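Local coordinates for putative dienelactone hydrolase (Klebsiella pneumoniae subsp. pneumoniae MGH 78578, PDB 3F67), which probably hydrolyses ester-type bonds, as a member of the dienelactone hydrolase family within the alpha/beta-hydrolase clan, at residues 171-176 against 235-240; 203-208 against 231-236; 75-80 against 85-90; 68-73 against 93-98. All coordinates share one frame; numbering follows the deposited sequence.

Contact 1 (171-176 against 235-240); sequences PVLGLY and LAWFAQ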
loop_
_atom_site.group_PDB
_atom_site.type_symbol
_atom_site.label_atom_id
_atom_site.label_comp_id
_atom_site.label_asym_id
_atom_site.label_seq_id
_atom_site.Cartn_x
_atom_site.Cartn_y
_atom_site.Cartn_z
ATOM N N PRO A 171 -8.072 3.064 -11.134
ATOM C CA PRO A 171 -6.802 3.000 -11.868
ATOM C C PRO A 171 -5.637 2.661 -10.944
ATOM O O PRO A 171 -5.497 3.307 -9.881
ATOM C CB PRO A 171 -6.622 4.445 -12.418
ATOM C CG PRO A 171 -7.979 5.028 -12.361
ATOM C CD PRO A 171 -8.689 4.406 -11.212
ATOM N N VAL A 172 -4.831 1.663 -11.335
ATOM C CA VAL A 172 -3.707 1.239 -10.497
ATOM C C VAL A 172 -2.435 1.426 -11.264
ATOM O O VAL A 172 -2.319 0.967 -12.398
ATOM C CB VAL A 172 -3.784 -0.260 -10.115
ATOM C CG1 VAL A 172 -2.658 -0.570 -9.174
ATOM C CG2 VAL A 172 -5.136 -0.589 -9.431
ATOM N N LEU A 173 -1.485 2.113 -10.645
ATOM C CA LEU A 173 -0.116 2.252 -11.209
ATOM C C LEU A 173 0.778 1.301 -10.412
ATOM O O LEU A 173 0.790 1.364 -9.161
ATOM C CB LEU A 173 0.392 3.680 -10.942
ATOM C CG LEU A 173 1.877 3.916 -11.148
ATOM C CD1 LEU A 173 2.342 3.631 -12.635
ATOM C CD2 LEU A 173 2.166 5.413 -10.847
ATOM N N GLY A 174 1.539 0.442 -11.091
ATOM C CA GLY A 174 2.509 -0.400 -10.366
ATOM C C GLY A 174 3.917 0.122 -10.612
ATOM O O GLY A 174 4.257 0.518 -11.725
ATOM N N LEU A 175 4.744 0.134 -9.574
ATOM C CA LEU A 175 6.148 0.590 -9.717
ATOM C C LEU A 175 7.029 -0.601 -9.336
ATOM O O LEU A 175 7.057 -1.011 -8.172
ATOM C CB LEU A 175 6.376 1.795 -8.759
ATOM C CG LEU A 175 5.476 3.006 -9.102
ATOM C CD1 LEU A 175 5.563 4.072 -7.975
ATOM C CD2 LEU A 175 5.874 3.651 -10.501
ATOM N N TYR A 176 7.731 -1.174 -10.331
ATOM C CA TYR A 176 8.383 -2.483 -10.170
ATOM C C TYR A 176 9.864 -2.370 -10.554
ATOM O O TYR A 176 10.235 -1.504 -11.369
ATOM C CB TYR A 176 7.631 -3.536 -11.020
ATOM C CG TYR A 176 6.390 -4.010 -10.267
ATOM C CD1 TYR A 176 5.299 -3.133 -10.049
ATOM C CD2 TYR A 176 6.314 -5.314 -9.753
ATOM C CE1 TYR A 176 4.205 -3.519 -9.323
ATOM C CE2 TYR A 176 5.184 -5.740 -9.013
ATOM C CZ TYR A 176 4.135 -4.838 -8.817
ATOM O OH TYR A 176 3.041 -5.204 -8.053
ATOM N N LEU A 235 2.639 10.689 -7.217
ATOM C CA LEU A 235 1.953 11.964 -7.082
ATOM C C LEU A 235 1.218 12.370 -8.372
ATOM O O LEU A 235 0.103 12.911 -8.282
ATOM C CB LEU A 235 2.934 13.077 -6.677
ATOM C CG LEU A 235 3.537 12.804 -5.268
ATOM C CD1 LEU A 235 4.629 13.848 -5.042
ATOM C CD2 LEU A 235 2.480 12.914 -4.132
ATOM N N ALA A 236 1.807 12.111 -9.537
ATOM C CA ALA A 236 1.129 12.442 -10.811
ATOM C C ALA A 236 -0.156 11.610 -10.990
ATOM O O ALA A 236 -1.173 12.098 -11.492
ATOM C CB ALA A 236 2.109 12.169 -12.014
ATOM N N TRP A 237 -0.114 10.355 -10.534
ATOM C CA TRP A 237 -1.229 9.429 -10.719
ATOM C C TRP A 237 -2.391 9.903 -9.864
ATOM O O TRP A 237 -3.552 9.803 -10.265
ATOM C CB TRP A 237 -0.781 8.026 -10.277
ATOM C CG TRP A 237 -1.719 6.912 -10.667
ATOM C CD1 TRP A 237 -2.610 6.273 -9.848
ATOM C CD2 TRP A 237 -1.776 6.275 -11.929
ATOM N NE1 TRP A 237 -3.257 5.268 -10.559
ATOM C CE2 TRP A 237 -2.737 5.235 -11.833
ATOM C CE3 TRP A 237 -1.084 6.471 -13.147
ATOM C CZ2 TRP A 237 -3.046 4.384 -12.910
ATOM C CZ3 TRP A 237 -1.368 5.622 -14.241
ATOM C CH2 TRP A 237 -2.359 4.586 -14.118
ATOM N N PHE A 238 -2.075 10.389 -8.668
ATOM C CA PHE A 238 -3.070 10.845 -7.680
ATOM C C PHE A 238 -3.577 12.267 -7.929
ATOM O O PHE A 238 -4.576 12.698 -7.318
ATOM C CB PHE A 238 -2.483 10.859 -6.251
ATOM C CG PHE A 238 -2.281 9.480 -5.636
ATOM C CD1 PHE A 238 -1.376 9.309 -4.564
ATOM C CD2 PHE A 238 -2.948 8.344 -6.139
ATOM C CE1 PHE A 238 -1.177 8.044 -3.982
ATOM C CE2 PHE A 238 -2.769 7.053 -5.547
ATOM C CZ PHE A 238 -1.881 6.902 -4.478
ATOM N N ALA A 239 -2.887 12.991 -8.785
ATOM C CA ALA A 239 -3.028 14.477 -8.800
ATOM C C ALA A 239 -4.457 15.006 -8.997
ATOM O O ALA A 239 -4.826 16.049 -8.408
ATOM C CB ALA A 239 -2.115 15.076 -9.885
ATOM N N GLN A 240 -5.261 14.350 -9.839
ATOM C CA GLN A 240 -6.589 14.902 -10.141
ATOM C C GLN A 240 -7.642 14.606 -9.083
ATOM O O GLN A 240 -8.745 15.169 -9.156
ATOM C CB GLN A 240 -7.119 14.345 -11.489
ATOM C CG GLN A 240 -7.685 12.910 -11.398
ATOM C CD GLN A 240 -7.992 12.351 -12.765
ATOM O OE1 GLN A 240 -9.080 12.540 -13.274
ATOM N NE2 GLN A 240 -7.028 11.720 -13.376
#

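Contact 2 (203-208 against 231-236); sequences EIVVYP and WQRMLA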
loop_
_atom_site.group_PDB
_atom_site.type_symbol
_atom_site.label_atom_id
_atom_site.label_comp_id
_atom_site.label_asym_id
_atom_site.label_seq_id
_atom_site.Cartn_x
_atom_site.Cartn_y
_atom_site.Cartn_z
ATOM N N GLU A 203 -1.204 0.448 -15.346
ATOM C CA GLU A 203 0.052 0.247 -16.048
ATOM C C GLU A 203 1.052 -0.092 -14.984
ATOM O O GLU A 203 0.892 0.276 -13.818
ATOM C CB GLU A 203 0.503 1.511 -16.771
ATOM C CG GLU A 203 0.779 2.618 -15.782
ATOM C CD GLU A 203 0.830 3.959 -16.450
ATOM O OE1 GLU A 203 1.802 4.696 -16.223
ATOM O OE2 GLU A 203 -0.122 4.262 -17.220
ATOM N N ILE A 204 2.068 -0.814 -15.413
ATOM C CA ILE A 204 3.207 -1.217 -14.581
ATOM C C ILE A 204 4.471 -0.609 -15.197
ATOM O O ILE A 204 4.799 -0.854 -16.373
ATOM C CB ILE A 204 3.338 -2.778 -14.517
ATOM C CG1 ILE A 204 2.103 -3.342 -13.800
ATOM C CG2 ILE A 204 4.598 -3.180 -13.793
ATOM C CD1 ILE A 204 1.958 -4.899 -13.875
ATOM N N VAL A 205 5.154 0.203 -14.412
ATOM C CA VAL A 205 6.418 0.798 -14.836
ATOM C C VAL A 205 7.522 -0.044 -14.228
ATOM O O VAL A 205 7.513 -0.288 -13.014
ATOM C CB VAL A 205 6.492 2.247 -14.338
ATOM C CG1 VAL A 205 7.938 2.857 -14.571
ATOM C CG2 VAL A 205 5.364 3.093 -15.024
ATOM N N VAL A 206 8.461 -0.514 -15.079
ATOM C CA VAL A 206 9.563 -1.342 -14.614
ATOM C C VAL A 206 10.881 -0.565 -14.694
ATOM O O VAL A 206 11.253 -0.068 -15.773
ATOM C CB VAL A 206 9.690 -2.609 -15.463
ATOM C CG1 VAL A 206 10.835 -3.460 -14.920
ATOM C CG2 VAL A 206 8.374 -3.396 -15.403
ATOM N N TYR A 207 11.544 -0.416 -13.555
ATOM C CA TYR A 207 12.808 0.331 -13.456
ATOM C C TYR A 207 13.991 -0.601 -13.719
ATOM O O TYR A 207 14.253 -1.502 -12.921
ATOM C CB TYR A 207 12.940 0.972 -12.067
ATOM C CG TYR A 207 11.962 2.112 -11.910
ATOM C CD1 TYR A 207 12.307 3.408 -12.330
ATOM C CD2 TYR A 207 10.679 1.887 -11.393
ATOM C CE1 TYR A 207 11.374 4.476 -12.247
ATOM C CE2 TYR A 207 9.753 2.937 -11.306
ATOM C CZ TYR A 207 10.124 4.213 -11.709
ATOM O OH TYR A 207 9.241 5.255 -11.623
ATOM N N PRO A 208 14.724 -0.371 -14.825
ATOM C CA PRO A 208 15.821 -1.286 -15.208
ATOM C C PRO A 208 16.879 -1.514 -14.123
ATOM O O PRO A 208 17.456 -2.596 -14.050
ATOM C CB PRO A 208 16.474 -0.610 -16.437
ATOM C CG PRO A 208 15.519 0.366 -16.950
ATOM C CD PRO A 208 14.523 0.720 -15.795
ATOM N N TRP A 231 8.259 8.151 -6.913
ATOM C CA TRP A 231 7.511 9.045 -6.025
ATOM C C TRP A 231 6.787 10.125 -6.864
ATOM O O TRP A 231 5.615 10.431 -6.619
ATOM C CB TRP A 231 8.460 9.721 -5.037
ATOM C CG TRP A 231 7.743 10.372 -3.863
ATOM C CD1 TRP A 231 7.568 11.704 -3.645
ATOM C CD2 TRP A 231 7.176 9.690 -2.722
ATOM N NE1 TRP A 231 6.861 11.896 -2.452
ATOM C CE2 TRP A 231 6.628 10.686 -1.869
ATOM C CE3 TRP A 231 7.064 8.336 -2.359
ATOM C CZ2 TRP A 231 5.986 10.379 -0.657
ATOM C CZ3 TRP A 231 6.406 8.015 -1.164
ATOM C CH2 TRP A 231 5.884 9.047 -0.320
ATOM N N GLN A 232 7.467 10.645 -7.899
ATOM C CA GLN A 232 6.822 11.673 -8.728
ATOM C C GLN A 232 5.707 11.049 -9.567
ATOM O O GLN A 232 4.648 11.684 -9.729
ATOM C CB GLN A 232 7.850 12.376 -9.623
ATOM C CG GLN A 232 8.863 13.257 -8.805
ATOM C CD GLN A 232 8.146 14.240 -7.833
ATOM O OE1 GLN A 232 8.426 14.281 -6.600
ATOM N NE2 GLN A 232 7.165 14.989 -8.372
ATOM N N ARG A 233 5.904 9.815 -10.020
ATOM C CA ARG A 233 4.824 9.123 -10.814
ATOM C C ARG A 233 3.626 8.852 -9.925
ATOM O O ARG A 233 2.495 8.961 -10.368
ATOM C CB ARG A 233 5.309 7.795 -11.428
ATOM C CG ARG A 233 6.260 7.991 -12.651
ATOM C CD ARG A 233 6.678 6.647 -13.234
ATOM N NE ARG A 233 7.582 6.918 -14.367
ATOM C CZ ARG A 233 7.197 7.087 -15.627
ATOM N NH1 ARG A 233 5.917 6.954 -15.966
ATOM N NH2 ARG A 233 8.135 7.311 -16.572
HETATM N N MSE A 234 3.868 8.514 -8.658
HETATM C CA MSE A 234 2.754 8.301 -7.717
HETATM C C MSE A 234 1.939 9.590 -7.516
HETATM O O MSE A 234 0.703 9.601 -7.612
HETATM C CB MSE A 234 3.286 7.820 -6.368
HETATM C CG MSE A 234 2.196 7.634 -5.294
HETATM SE SE MSE A 234 3.049 7.445 -3.540
HETATM C CE MSE A 234 3.750 9.240 -3.423
ATOM N N LEU A 235 2.639 10.689 -7.217
ATOM C CA LEU A 235 1.953 11.964 -7.082
ATOM C C LEU A 235 1.218 12.370 -8.372
ATOM O O LEU A 235 0.103 12.911 -8.282
ATOM C CB LEU A 235 2.934 13.077 -6.677
ATOM C CG LEU A 235 3.537 12.804 -5.268
ATOM C CD1 LEU A 235 4.629 13.848 -5.042
ATOM C CD2 LEU A 235 2.480 12.914 -4.132
ATOM N N ALA A 236 1.807 12.111 -9.537
ATOM C CA ALA A 236 1.129 12.442 -10.811
ATOM C C ALA A 236 -0.156 11.610 -10.990
ATOM O O ALA A 236 -1.173 12.098 -11.492
ATOM C CB ALA A 236 2.109 12.169 -12.014
HETATM O O HOH W 1 3.450 6.480 -14.515
#

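Contact 3 (75-80 against 85-90); sequences NEYHDI and KELVSK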
loop_
_atom_site.group_PDB
_atom_site.type_symbol
_atom_site.label_atom_id
_atom_site.label_comp_id
_atom_site.label_asym_id
_atom_site.label_seq_id
_atom_site.Cartn_x
_atom_site.Cartn_y
_atom_site.Cartn_z
ATOM N N ASN A 75 8.260 -6.610 15.281
ATOM C CA ASN A 75 9.472 -6.375 16.080
ATOM C C ASN A 75 9.934 -7.522 16.964
ATOM O O ASN A 75 11.089 -7.537 17.427
ATOM C CB ASN A 75 9.327 -5.088 16.888
ATOM C CG ASN A 75 9.206 -3.870 15.990
ATOM O OD1 ASN A 75 9.918 -3.742 14.983
ATOM N ND2 ASN A 75 8.289 -2.975 16.337
ATOM N N GLU A 76 9.068 -8.517 17.186
ATOM C CA GLU A 76 9.469 -9.736 17.882
ATOM C C GLU A 76 10.193 -10.779 17.024
ATOM O O GLU A 76 10.540 -11.836 17.519
ATOM C CB GLU A 76 8.261 -10.370 18.581
ATOM C CG GLU A 76 7.740 -9.458 19.666
ATOM C CD GLU A 76 6.790 -10.135 20.609
ATOM O OE1 GLU A 76 6.156 -11.159 20.238
ATOM O OE2 GLU A 76 6.704 -9.652 21.750
ATOM N N TYR A 77 10.459 -10.453 15.756
ATOM C CA TYR A 77 11.177 -11.382 14.885
ATOM C C TYR A 77 12.464 -10.744 14.421
ATOM O O TYR A 77 12.506 -9.523 14.223
ATOM C CB TYR A 77 10.293 -11.727 13.674
ATOM C CG TYR A 77 9.092 -12.488 14.140
ATOM C CD1 TYR A 77 9.177 -13.862 14.400
ATOM C CD2 TYR A 77 7.901 -11.827 14.435
ATOM C CE1 TYR A 77 8.077 -14.574 14.883
ATOM C CE2 TYR A 77 6.803 -12.523 14.943
ATOM C CZ TYR A 77 6.896 -13.884 15.158
ATOM O OH TYR A 77 5.807 -14.567 15.638
ATOM N N HIS A 78 13.497 -11.553 14.233
ATOM C CA HIS A 78 14.784 -11.003 13.802
ATOM C C HIS A 78 15.336 -11.695 12.561
ATOM O O HIS A 78 16.497 -11.502 12.194
ATOM C CB HIS A 78 15.801 -11.073 14.933
ATOM C CG HIS A 78 15.315 -10.466 16.205
ATOM N ND1 HIS A 78 15.064 -9.120 16.341
ATOM C CD2 HIS A 78 15.046 -11.028 17.413
ATOM C CE1 HIS A 78 14.679 -8.875 17.586
ATOM N NE2 HIS A 78 14.642 -10.014 18.246
ATOM N N ASP A 79 14.502 -12.509 11.921
ATOM C CA ASP A 79 14.851 -13.025 10.610
ATOM C C ASP A 79 13.585 -13.073 9.763
ATOM O O ASP A 79 12.483 -13.377 10.266
ATOM C CB ASP A 79 15.541 -14.387 10.697
ATOM C CG ASP A 79 14.615 -15.476 11.160
ATOM O OD1 ASP A 79 14.435 -15.623 12.399
ATOM O OD2 ASP A 79 14.074 -16.198 10.277
ATOM N N ILE A 80 13.760 -12.764 8.486
ATOM C CA ILE A 80 12.617 -12.635 7.581
ATOM C C ILE A 80 11.837 -13.962 7.464
ATOM O O ILE A 80 10.608 -13.974 7.502
ATOM C CB ILE A 80 13.040 -11.997 6.240
ATOM C CG1 ILE A 80 13.332 -10.482 6.450
ATOM C CG2 ILE A 80 11.890 -12.090 5.209
ATOM C CD1 ILE A 80 13.979 -9.733 5.298
ATOM N N LYS A 85 6.752 -16.889 8.219
ATOM C CA LYS A 85 6.093 -18.139 8.659
ATOM C C LYS A 85 5.164 -17.987 9.871
ATOM O O LYS A 85 4.034 -18.502 9.875
ATOM C CB LYS A 85 7.140 -19.220 8.932
ATOM C CG LYS A 85 6.587 -20.591 9.350
ATOM C CD LYS A 85 7.757 -21.583 9.454
ATOM C CE LYS A 85 7.354 -22.899 10.099
ATOM N NZ LYS A 85 8.534 -23.838 10.213
ATOM N N GLU A 86 5.636 -17.294 10.898
ATOM C CA GLU A 86 4.928 -17.249 12.168
ATOM C C GLU A 86 3.949 -16.077 12.310
ATOM O O GLU A 86 3.044 -16.112 13.155
ATOM C CB GLU A 86 5.923 -17.257 13.338
ATOM C CG GLU A 86 6.926 -18.431 13.332
ATOM C CD GLU A 86 6.287 -19.827 13.427
ATOM O OE1 GLU A 86 5.107 -19.960 13.842
ATOM O OE2 GLU A 86 6.994 -20.811 13.098
ATOM N N LEU A 87 4.115 -15.058 11.480
ATOM C CA LEU A 87 3.232 -13.890 11.568
ATOM C C LEU A 87 2.566 -13.541 10.234
ATOM O O LEU A 87 1.346 -13.618 10.125
ATOM C CB LEU A 87 3.997 -12.675 12.124
ATOM C CG LEU A 87 3.194 -11.371 12.240
ATOM C CD1 LEU A 87 1.898 -11.610 13.071
ATOM C CD2 LEU A 87 4.070 -10.314 12.923
ATOM N N VAL A 88 3.339 -13.164 9.220
ATOM C CA VAL A 88 2.731 -12.651 7.979
ATOM C C VAL A 88 1.714 -13.640 7.387
ATOM O O VAL A 88 0.608 -13.243 6.968
ATOM C CB VAL A 88 3.788 -12.293 6.898
ATOM C CG1 VAL A 88 3.092 -11.763 5.620
ATOM C CG2 VAL A 88 4.779 -11.211 7.440
ATOM N N SER A 89 2.082 -14.916 7.404
ATOM C CA SER A 89 1.309 -15.980 6.760
ATOM C C SER A 89 0.075 -16.357 7.589
ATOM O O SER A 89 -0.707 -17.236 7.212
ATOM C CB SER A 89 2.224 -17.180 6.505
ATOM O OG SER A 89 3.171 -16.857 5.497
ATOM N N LYS A 90 -0.086 -15.682 8.722
ATOM C CA LYS A 90 -1.239 -15.893 9.573
ATOM C C LYS A 90 -2.228 -14.729 9.555
ATOM O O LYS A 90 -3.258 -14.775 10.244
ATOM C CB LYS A 90 -0.770 -16.234 11.019
ATOM C CG LYS A 90 0.122 -17.487 11.045
ATOM C CD LYS A 90 0.166 -18.132 12.403
ATOM C CE LYS A 90 1.135 -19.318 12.431
ATOM N NZ LYS A 90 0.756 -20.402 11.458
#

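Contact 4 (68-73 against 93-98); sequences YFRQGD and DAQVLA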
loop_
_atom_site.group_PDB
_atom_site.type_symbol
_atom_site.label_atom_id
_atom_site.label_comp_id
_atom_site.label_asym_id
_atom_site.label_seq_id
_atom_site.Cartn_x
_atom_site.Cartn_y
_atom_site.Cartn_z
ATOM N N TYR A 68 -1.074 -5.881 11.398
ATOM C CA TYR A 68 -0.804 -7.208 11.991
ATOM C C TYR A 68 -1.220 -7.288 13.465
ATOM O O TYR A 68 -1.000 -8.325 14.091
ATOM C CB TYR A 68 0.698 -7.571 11.888
ATOM C CG TYR A 68 1.261 -7.714 10.461
ATOM C CD1 TYR A 68 0.412 -7.724 9.336
ATOM C CD2 TYR A 68 2.638 -7.872 10.271
ATOM C CE1 TYR A 68 0.951 -7.883 8.017
ATOM C CE2 TYR A 68 3.198 -8.025 8.983
ATOM C CZ TYR A 68 2.352 -8.034 7.876
ATOM O OH TYR A 68 2.903 -8.161 6.626
ATOM N N PHE A 69 -1.830 -6.224 14.018
ATOM C CA PHE A 69 -1.924 -6.080 15.506
ATOM C C PHE A 69 -2.567 -7.258 16.256
ATOM O O PHE A 69 -2.192 -7.553 17.398
ATOM C CB PHE A 69 -2.567 -4.722 15.923
ATOM C CG PHE A 69 -4.072 -4.682 15.780
ATOM C CD1 PHE A 69 -4.891 -4.718 16.910
ATOM C CD2 PHE A 69 -4.675 -4.639 14.520
ATOM C CE1 PHE A 69 -6.315 -4.692 16.771
ATOM C CE2 PHE A 69 -6.055 -4.610 14.366
ATOM C CZ PHE A 69 -6.887 -4.640 15.493
ATOM N N ARG A 70 -3.508 -7.943 15.617
ATOM C CA ARG A 70 -4.220 -9.049 16.277
ATOM C C ARG A 70 -3.368 -10.303 16.321
ATOM O O ARG A 70 -3.550 -11.139 17.207
ATOM C CB ARG A 70 -5.487 -9.417 15.513
ATOM C CG ARG A 70 -6.533 -8.286 15.456
ATOM C CD ARG A 70 -7.778 -8.790 14.728
ATOM N NE ARG A 70 -8.719 -7.690 14.429
ATOM C CZ ARG A 70 -8.578 -6.910 13.346
ATOM N NH1 ARG A 70 -7.535 -7.084 12.553
ATOM N NH2 ARG A 70 -9.441 -5.956 13.068
ATOM N N GLN A 71 -2.501 -10.464 15.325
ATOM C CA GLN A 71 -1.707 -11.689 15.151
ATOM C C GLN A 71 -0.352 -11.580 15.855
ATOM O O GLN A 71 0.139 -12.562 16.358
ATOM C CB GLN A 71 -1.506 -12.009 13.651
ATOM C CG GLN A 71 -2.738 -12.660 12.925
ATOM C CD GLN A 71 -3.882 -11.675 12.633
ATOM O OE1 GLN A 71 -3.646 -10.522 12.285
ATOM N NE2 GLN A 71 -5.135 -12.134 12.824
ATOM N N GLY A 72 0.261 -10.402 15.875
ATOM C CA GLY A 72 1.561 -10.274 16.552
ATOM C C GLY A 72 2.318 -9.028 16.170
ATOM O O GLY A 72 1.815 -8.181 15.438
ATOM N N ASP A 73 3.540 -8.927 16.693
ATOM C CA ASP A 73 4.350 -7.732 16.535
ATOM C C ASP A 73 5.587 -8.085 15.704
ATOM O O ASP A 73 6.419 -8.893 16.150
ATOM C CB ASP A 73 4.788 -7.296 17.937
ATOM C CG ASP A 73 5.729 -6.096 17.917
ATOM O OD1 ASP A 73 6.008 -5.546 16.826
ATOM O OD2 ASP A 73 6.219 -5.741 19.026
ATOM N N ASP A 93 -5.969 -12.214 4.157
ATOM C CA ASP A 93 -6.257 -11.078 3.262
ATOM C C ASP A 93 -7.625 -10.431 3.563
ATOM O O ASP A 93 -7.764 -9.187 3.545
ATOM C CB ASP A 93 -6.311 -11.548 1.800
ATOM C CG ASP A 93 -4.958 -12.007 1.251
ATOM O OD1 ASP A 93 -3.850 -11.692 1.800
ATOM O OD2 ASP A 93 -5.034 -12.646 0.187
ATOM N N ALA A 94 -8.641 -11.273 3.821
ATOM C CA ALA A 94 -10.023 -10.759 4.035
ATOM C C ALA A 94 -10.062 -9.783 5.217
ATOM O O ALA A 94 -10.742 -8.750 5.160
ATOM C CB ALA A 94 -10.989 -11.886 4.269
ATOM N N GLN A 95 -9.331 -10.134 6.273
ATOM C CA GLN A 95 -9.190 -9.292 7.448
ATOM C C GLN A 95 -8.546 -7.965 7.094
ATOM O O GLN A 95 -8.995 -6.897 7.567
ATOM C CB GLN A 95 -8.346 -10.023 8.521
ATOM C CG GLN A 95 -8.129 -9.213 9.783
ATOM C CD GLN A 95 -7.058 -9.837 10.660
ATOM O OE1 GLN A 95 -7.358 -10.679 11.492
ATOM N NE2 GLN A 95 -5.804 -9.475 10.432
ATOM N N VAL A 96 -7.481 -8.019 6.291
ATOM C CA VAL A 96 -6.717 -6.826 5.913
ATOM C C VAL A 96 -7.640 -5.882 5.135
ATOM O O VAL A 96 -7.707 -4.682 5.425
ATOM C CB VAL A 96 -5.471 -7.172 5.051
ATOM C CG1 VAL A 96 -4.811 -5.862 4.526
ATOM C CG2 VAL A 96 -4.418 -7.967 5.856
ATOM N N LEU A 97 -8.372 -6.417 4.165
ATOM C CA LEU A 97 -9.193 -5.530 3.316
ATOM C C LEU A 97 -10.307 -4.882 4.168
ATOM O O LEU A 97 -10.621 -3.697 3.996
ATOM C CB LEU A 97 -9.782 -6.314 2.134
ATOM C CG LEU A 97 -8.670 -6.967 1.242
ATOM C CD1 LEU A 97 -9.370 -7.687 0.101
ATOM C CD2 LEU A 97 -7.676 -5.952 0.678
ATOM N N ALA A 98 -10.873 -5.640 5.103
ATOM C CA ALA A 98 -11.905 -5.095 5.981
ATOM C C ALA A 98 -11.307 -4.017 6.913
ATOM O O ALA A 98 -11.943 -2.984 7.186
ATOM C CB ALA A 98 -12.577 -6.229 6.817
#

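Contact 1 (171-176 against 235-240)
W237 turns its CG trans to its own backbone N (chi1 -168°), and that swings the indole off the last turns of helix 224-238 and across the start of strand 172-177. L173 CB lies over the face of the indole, 3.6 Å from the centroid of the W237 five-membered ring, in a CH-pi contact. With CG also anti to the backbone N, L173 carries its CD2 along the root of the tryptophan side chain, 4.0 Å from W237 CB. At the rim, W237 NE1 donates a nearly straight hydrogen bond of 3.1 Å to P171 O, with an N-H...O angle of 168°. The oxygen lies in the ring plane, yet the nitrogen stands 73° out of the carbonyl plane, so neither lone pair of P171 O is met head-on. P171 also pairs with A142 through its backbone, and having no N-H it must do so through this same oxygen. The proline ring lies beside the same flank of the indole, with P171 CB 3.6 Å from W237 CZ2. The tryptophan thus covers part of its apolar surface while its indole N-H is satisfied. Strand 172-177 runs between strands 141-145 and 202-207, and W237 reaches both neighbours through V143 and E203, while V172 turns to the other side of the sheet and packs on W130 and A133 of helix 124-133.

Contact 2 (203-208 against 231-236)
Van der Waals contact comes first: R233 runs out from its helix with an extended chain (chi2 -179°) and lies against V205 and Y207. V205 presents both methyls to it. CG1 sits over one guanidinium face but toward the rim, 4.1 Å from R233 NE, and CG2 is 4.0 Å from R233 NH1. R233 CD meets the phenol oxygen, Y207 OH, at 3.3 Å; the two side chains run past one another from opposite ends, and the guanidinium is turned 73° from the tyrosine ring. The surfaces joined here are those of strand 202-207, the edge strand at one end of the alpha/beta-hydrolase sheet, and helix 224-238, the last helix of the chain. The polar ends are held chiefly by D229, one turn earlier on that helix: its OD2 forms a salt bridge with R233 NE and a hydrogen bond with Y207 OH, so a single carboxylate oxygen probably fixes both groups. A water links the other side, accepting from R233 NH1 at 2.9 Å and donating to E203 OE1 at 3.0 Å. E203 is modelled in two conformations, which makes this bridge less certain. Directly, E203 OE1 and R233 NH1 stand 4.7 Å apart.

Contact 3 (75-80 against 85-90)
L87, which packs on Y77, has its carbonyl O bonded to K90 N at 2.9 Å, and this closes a turn at the C-terminal end of helix 80-88. The contact across to the loop is apolar and rests on one ring. Y77 sends its phenol toward the helix and straddles two consecutive residues there: CE1 lies 3.8 Å from E86 CB, while CE2 lies 4.0 Å from L87 CB and 4.1 Å from L87 CD2. The hydroxyl reaches furthest, with Y77 OH 3.5 Å from E86 CB. Helix 80-88 belongs to the excursion between strand 61-65 and helix 93-108 of the alpha/beta-hydrolase fold, and its last residues, 85-88, widen into a pi-type turn. At its other end D79 is the N-cap, its side chain capping a backbone N and its OD2 hydrogen-bonded to T82 OG1; Y77 lies two residues before it. E86 meets the ring with its CB alone: the chain bends at chi2 (-61°) and takes the carboxylate away, its plane 15° from that of the phenol. The side chains of Y77 and E86 run roughly perpendicular. Y77 further touches T82 and L83 on the same helix, while L87 also meets Q71 in the preceding loop.

Contact 4 (68-73 against 93-98)
Q71 and Q95 approach from opposite directions and join their amides in a reciprocal pair, each giving one N-H and taking one. Q95 reaches out from its helix with an extended chain, whereas Q71 bends at chi2 (74°) to turn its amide to meet it. The planes are twisted 31° apart, and the two bonds differ for it. Q95 NE2 donates to Q71 OE1 at 3.0 Å, nearly straight, but comes in tilted from the carbonyl plane. Q71 NE2 reaches Q95 OE1 at 3.0 Å, more bent at 152°, yet in the carbonyl plane and on a lone pair. R70 slides alongside Q95, its NH1 3.4 Å from Q95 CD, while F69 CZ lies 3.5 Å over the centre of one guanidinium face. The charge of R70 is met by salt bridges to D99 on helix 93-108 and to E16. Chemically, the paired bonds fix the two amides relative to each other, since turning over one alone would set like against like, and the neutral amide pair adds to the charged R70-D99 link between the same loop and helix.

How the contacts relate
The four contacts form two pairs on opposite sides of the chain's centre. Contacts 4 and 3 come first along the chain, in the segment after strand 61-65: residues 75-90 of contact 3 lie between the two halves of contact 4, their centres are 13 Å apart, and L87 packs on Q71 and G72. Contacts 1 and 2 follow, with centres 7 Å apart; they join neighbouring strands 172-177 and 202-207 to one helix, 224-238, and share L235 and A236. Centres of different pairs lie 25 to 30 Å apart. The acid and histidine of the probable catalytic triad follow those two strands, so contacts 1 and 2 join the strands leading to them to the C-terminal helix.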